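Local atomic coordinates of Atg1 tMIT (Kluyveromyces marxianus, PDB entry 4P1N), a protein that acts, as part of a serine/threonine kinase essential for autophagy, in the formation of autophagosomes and in cytoplasm-to-vacuole transport. Residues Tyr25-Ala28 and Glu29-Phe32; Tyr109-Ser112 and Leu113-Ala117. All blocks are in the same frame, centred on the assembly; numbering follows the deposited sequence.

Interaction 1 (Tyr25-Ala28 and Glu29-Phe32)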
loop_
_atom_site.group_PDB
_atom_site.type_symbol
_atom_site.label_atom_id
_atom_site.label_comp_id
_atom_site.label_asym_id
_atom_site.label_seq_id
_atom_site.Cartn_x
_atom_site.Cartn_y
_atom_site.Cartn_z
ATOM N N TYR B 25 -1.288 -9.116 -7.553
ATOM C CA TYR B 25 -1.030 -7.907 -8.276
ATOM C C TYR B 25 0.284 -8.008 -9.035
ATOM O O TYR B 25 0.351 -7.593 -10.216
ATOM C CB TYR B 25 -1.062 -6.715 -7.327
ATOM C CG TYR B 25 -0.428 -5.442 -7.838
ATOM C CD1 TYR B 25 -1.145 -4.553 -8.562
ATOM C CD2 TYR B 25 0.932 -5.120 -7.550
ATOM C CE1 TYR B 25 -0.583 -3.412 -9.054
ATOM C CE2 TYR B 25 1.507 -3.944 -8.024
ATOM C CZ TYR B 25 0.743 -3.080 -8.746
ATOM O OH TYR B 25 1.264 -1.896 -9.238
ATOM N N SER B 26 1.330 -8.512 -8.375
ATOM C CA SER B 26 2.653 -8.604 -9.036
ATOM C C SER B 26 2.594 -9.600 -10.223
ATOM O O SER B 26 3.264 -9.417 -11.214
ATOM C CB SER B 26 3.757 -9.044 -8.076
ATOM O OG SER B 26 3.690 -8.352 -6.836
ATOM N N PHE B 27 1.774 -10.636 -10.118
ATOM C CA PHE B 27 1.577 -11.588 -11.227
ATOM C C PHE B 27 0.857 -10.868 -12.340
ATOM O O PHE B 27 1.328 -10.875 -13.463
ATOM C CB PHE B 27 0.849 -12.849 -10.707
ATOM C CG PHE B 27 0.717 -13.995 -11.692
ATOM C CD1 PHE B 27 1.556 -14.148 -12.796
ATOM C CD2 PHE B 27 -0.239 -14.983 -11.450
ATOM C CE1 PHE B 27 1.426 -15.253 -13.657
ATOM C CE2 PHE B 27 -0.369 -16.085 -12.283
ATOM C CZ PHE B 27 0.478 -16.230 -13.391
ATOM N N ALA B 28 -0.248 -10.194 -12.051
ATOM C CA ALA B 28 -0.903 -9.358 -13.070
ATOM C C ALA B 28 0.038 -8.384 -13.761
ATOM O O ALA B 28 -0.022 -8.212 -15.000
ATOM C CB ALA B 28 -2.083 -8.580 -12.503
ATOM N N GLU B 29 0.866 -7.718 -12.988
ATOM C CA GLU B 29 1.832 -6.752 -13.541
ATOM C C GLU B 29 2.896 -7.370 -14.429
ATOM O O GLU B 29 3.357 -6.722 -15.364
ATOM C CB GLU B 29 2.564 -5.999 -12.434
ATOM C CG GLU B 29 1.689 -5.043 -11.681
ATOM C CD GLU B 29 1.567 -3.718 -12.402
ATOM O OE1 GLU B 29 2.633 -3.063 -12.552
ATOM O OE2 GLU B 29 0.425 -3.312 -12.812
ATOM N N MET B 30 3.318 -8.587 -14.101
ATOM C CA MET B 30 4.255 -9.311 -14.945
ATOM C C MET B 30 3.592 -9.658 -16.328
ATOM O O MET B 30 4.238 -9.620 -17.348
ATOM C CB MET B 30 4.761 -10.545 -14.206
ATOM C CG MET B 30 5.689 -11.442 -15.014
ATOM S SD MET B 30 4.756 -12.560 -16.094
ATOM C CE MET B 30 4.719 -14.056 -15.104
ATOM N N LYS B 31 2.297 -9.946 -16.358
ATOM C CA LYS B 31 1.610 -10.176 -17.626
ATOM C C LYS B 31 1.368 -8.851 -18.323
ATOM O O LYS B 31 1.584 -8.743 -19.509
ATOM C CB LYS B 31 0.276 -10.865 -17.426
ATOM C CG LYS B 31 0.353 -12.246 -16.844
ATOM C CD LYS B 31 0.961 -13.206 -17.829
ATOM C CE LYS B 31 0.762 -14.652 -17.418
ATOM N NZ LYS B 31 0.929 -15.495 -18.623
ATOM N N PHE B 32 0.944 -7.843 -17.564
ATOM C CA PHE B 32 0.665 -6.522 -18.093
ATOM C C PHE B 32 1.900 -5.939 -18.787
ATOM O O PHE B 32 1.786 -5.402 -19.888
ATOM C CB PHE B 32 0.219 -5.584 -16.979
ATOM C CG PHE B 32 -0.375 -4.294 -17.453
ATOM C CD1 PHE B 32 -1.603 -4.273 -18.080
ATOM C CD2 PHE B 32 0.277 -3.098 -17.242
ATOM C CE1 PHE B 32 -2.164 -3.085 -18.529
ATOM C CE2 PHE B 32 -0.270 -1.900 -17.676
ATOM C CZ PHE B 32 -1.505 -1.887 -18.304
#
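Over one face of the Y25 ring lies the side chain of E29, one helical turn further on. CG of E29 makes a CH-pi contact there, 3.8 Å from the ring centroid and nearer the rim than the middle. Beyond it the carboxylate runs almost parallel to the ring, the two planes 8° apart, so aromatic and acid are stacked. A bend at chi2 of E29 (-83°) turns the acid back over the tyrosine. Neither polar end relies on the other: Y25 OH bonds to E152, while OE2 of E29 has a salt bridge to K156 and a probable hydrogen bond with Y109.

This is an i to i+4 pairing within helix 10-33 of the first MIT domain, a helical bundle in which Y25 and E29 face helix 137-170. The backbone carrying them is regular alpha helix; E29 N donates to Y25 O at 2.8 Å and F32 N to A28 O at 2.8 Å.

F27 collects two neighbours of its own. M30, its chain bent at both chi2 and chi3, brings CE to the ring edge, 3.8 Å from CE1 of F27. K31 runs alongside the phenylalanine, pointing the same way, and its CE comes within 3.9 Å of F27 CE1. The lysine thus lends its aliphatic part to the ring while NZ reaches on to a salt bridge with E104 of helix 95-129.

Interaction 2 (Tyr109-Ser112 and Leu113-Ala117)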
loop_
_atom_site.group_PDB
_atom_site.type_symbol
_atom_site.label_atom_id
_atom_site.label_comp_id
_atom_site.label_asym_id
_atom_site.label_seq_id
_atom_site.Cartn_x
_atom_site.Cartn_y
_atom_site.Cartn_z
ATOM N N TYR B 109 -5.897 -9.173 -12.649
ATOM C CA TYR B 109 -6.301 -7.947 -12.001
ATOM C C TYR B 109 -7.660 -8.149 -11.321
ATOM O O TYR B 109 -7.893 -7.575 -10.264
ATOM C CB TYR B 109 -6.355 -6.734 -12.958
ATOM C CG TYR B 109 -5.035 -6.155 -13.258
ATOM C CD1 TYR B 109 -4.201 -5.675 -12.233
ATOM C CD2 TYR B 109 -4.532 -6.180 -14.546
ATOM C CE1 TYR B 109 -2.933 -5.181 -12.499
ATOM C CE2 TYR B 109 -3.246 -5.702 -14.816
ATOM C CZ TYR B 109 -2.451 -5.225 -13.791
ATOM O OH TYR B 109 -1.217 -4.729 -14.096
ATOM N N LEU B 110 -8.572 -8.907 -11.918
ATOM C CA LEU B 110 -9.888 -9.082 -11.291
ATOM C C LEU B 110 -9.774 -9.908 -10.013
ATOM O O LEU B 110 -10.469 -9.660 -9.070
ATOM C CB LEU B 110 -10.919 -9.728 -12.215
ATOM C CG LEU B 110 -11.314 -8.961 -13.479
ATOM C CD1 LEU B 110 -12.271 -9.825 -14.294
ATOM C CD2 LEU B 110 -12.043 -7.657 -13.195
ATOM N N LYS B 111 -8.875 -10.879 -9.977
ATOM C CA LYS B 111 -8.650 -11.586 -8.766
ATOM C C LYS B 111 -8.009 -10.696 -7.709
ATOM O O LYS B 111 -8.404 -10.746 -6.518
ATOM C CB LYS B 111 -7.822 -12.844 -9.026
ATOM C CG LYS B 111 -7.523 -13.671 -7.796
ATOM C CD LYS B 111 -8.758 -14.268 -7.143
ATOM C CE LYS B 111 -9.386 -15.390 -7.982
ATOM N NZ LYS B 111 -10.785 -15.535 -7.531
ATOM N N SER B 112 -7.050 -9.872 -8.110
ATOM C CA SER B 112 -6.510 -8.848 -7.193
ATOM C C SER B 112 -7.581 -7.992 -6.566
ATOM O O SER B 112 -7.627 -7.778 -5.345
ATOM C CB SER B 112 -5.458 -7.942 -7.868
ATOM O OG SER B 112 -4.432 -8.710 -8.469
ATOM N N LEU B 113 -8.471 -7.509 -7.395
ATOM C CA LEU B 113 -9.587 -6.722 -6.904
ATOM C C LEU B 113 -10.491 -7.453 -5.903
ATOM O O LEU B 113 -10.984 -6.841 -4.952
ATOM C CB LEU B 113 -10.407 -6.241 -8.061
ATOM C CG LEU B 113 -9.767 -5.173 -8.876
ATOM C CD1 LEU B 113 -10.504 -5.066 -10.204
ATOM C CD2 LEU B 113 -9.842 -3.842 -8.106
ATOM N N THR B 114 -10.641 -8.762 -6.049
ATOM C CA THR B 114 -11.486 -9.543 -5.137
ATOM C C THR B 114 -10.796 -9.567 -3.763
ATOM O O THR B 114 -11.420 -9.389 -2.722
ATOM C CB THR B 114 -11.722 -11.013 -5.640
ATOM O OG1 THR B 114 -12.596 -11.003 -6.755
ATOM C CG2 THR B 114 -12.354 -11.882 -4.585
ATOM N N ILE B 115 -9.500 -9.756 -3.772
ATOM C CA ILE B 115 -8.741 -9.792 -2.512
ATOM C C ILE B 115 -8.713 -8.426 -1.851
ATOM O O ILE B 115 -8.953 -8.302 -0.651
ATOM C CB ILE B 115 -7.325 -10.327 -2.756
ATOM C CG1 ILE B 115 -7.410 -11.680 -3.450
ATOM C CG2 ILE B 115 -6.581 -10.524 -1.443
ATOM C CD1 ILE B 115 -6.060 -12.126 -3.997
ATOM N N LEU B 116 -8.471 -7.379 -2.637
ATOM C CA LEU B 116 -8.454 -6.034 -2.116
ATOM C C LEU B 116 -9.842 -5.677 -1.530
ATOM O O LEU B 116 -9.927 -5.113 -0.435
ATOM C CB LEU B 116 -8.019 -5.020 -3.233
ATOM C CG LEU B 116 -6.558 -5.231 -3.733
ATOM C CD1 LEU B 116 -6.326 -4.524 -5.056
ATOM C CD2 LEU B 116 -5.524 -4.786 -2.703
ATOM N N ALA B 117 -10.909 -5.954 -2.274
ATOM C CA ALA B 117 -12.291 -5.681 -1.823
ATOM C C ALA B 117 -12.612 -6.376 -0.511
ATOM O O ALA B 117 -13.257 -5.816 0.415
ATOM C CB ALA B 117 -13.286 -6.145 -2.876
#
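Four i to i+4 hydrogen bonds tie 109-112 to 113-117 as one unbroken length of helix 95-129. L113 N donates to Y109 O at 2.9 Å and I115 N to K111 O at 3.1 Å. L116 N meets S112 O at 2.9 Å with an N-H...O angle of 169°, close to straight. T114 N is held less directly: its bond to L110 O is bent to 139°, and a weak second one goes to K111 O, the i to i+3 position.

The branched side chains of the second segment lean back on the carbonyls of the first. With CG set beside the backbone N (chi1 -64°), L116 puts that atom 3.2 Å from S112 O, the same oxygen that accepts its own amide. L113 does likewise over Y109 O, its CG at 3.3 Å, and I115 lays CG1 3.4 Å from K111 O. Contact between side chains is lighter: CD2 of L110 and CD1 of L113 touch at 4.2 Å, methyl to methyl. Cutting L116 back to alanine is likely to strip the cover of CG and CD1 from S112 O and to open a gap towards A21 of helix 10-33.

In this MIT-type bundle the helical segment serves several neighbours: L113 packs on F150 of helix 137-170, I115 on I225 of helix 209-227, and L110, L113, T114 and A117 on the chain of another protein. S112 OG stays on its own helix, bonded to L108 O. K111 and T114 turn outward: T114 OG1 bonds E235, and K111 NZ salt-bridges the same glutamate and also hydrogen-bonds L231 O. Aliphatic carbons thus lie close over the carbonyls of Y109, K111 and S112, while the buried ammonium of K111 is met by an acid and a backbone oxygen, so its charge is probably balanced inside the fold.

Interaction 1 comes first along the chain, on helix 10-33, and interaction 2 follows on helix 95-129, the next helix of the model; both belong to the first MIT domain. Their centres are about 12 Å apart, and the two helical segments touch directly. OE2 of E29 lies 2.5 Å from Y109 OH, a probable hydrogen bond, and CB of A28 packs 3.5 Å from CE1 of Y109. The tyrosine of interaction 2 therefore reaches into interaction 1, and both face helix 137-170, through Y25 and Y109. Y109 and E29 thus join two helices that follow each other in the chain, against the third helix of the bundle.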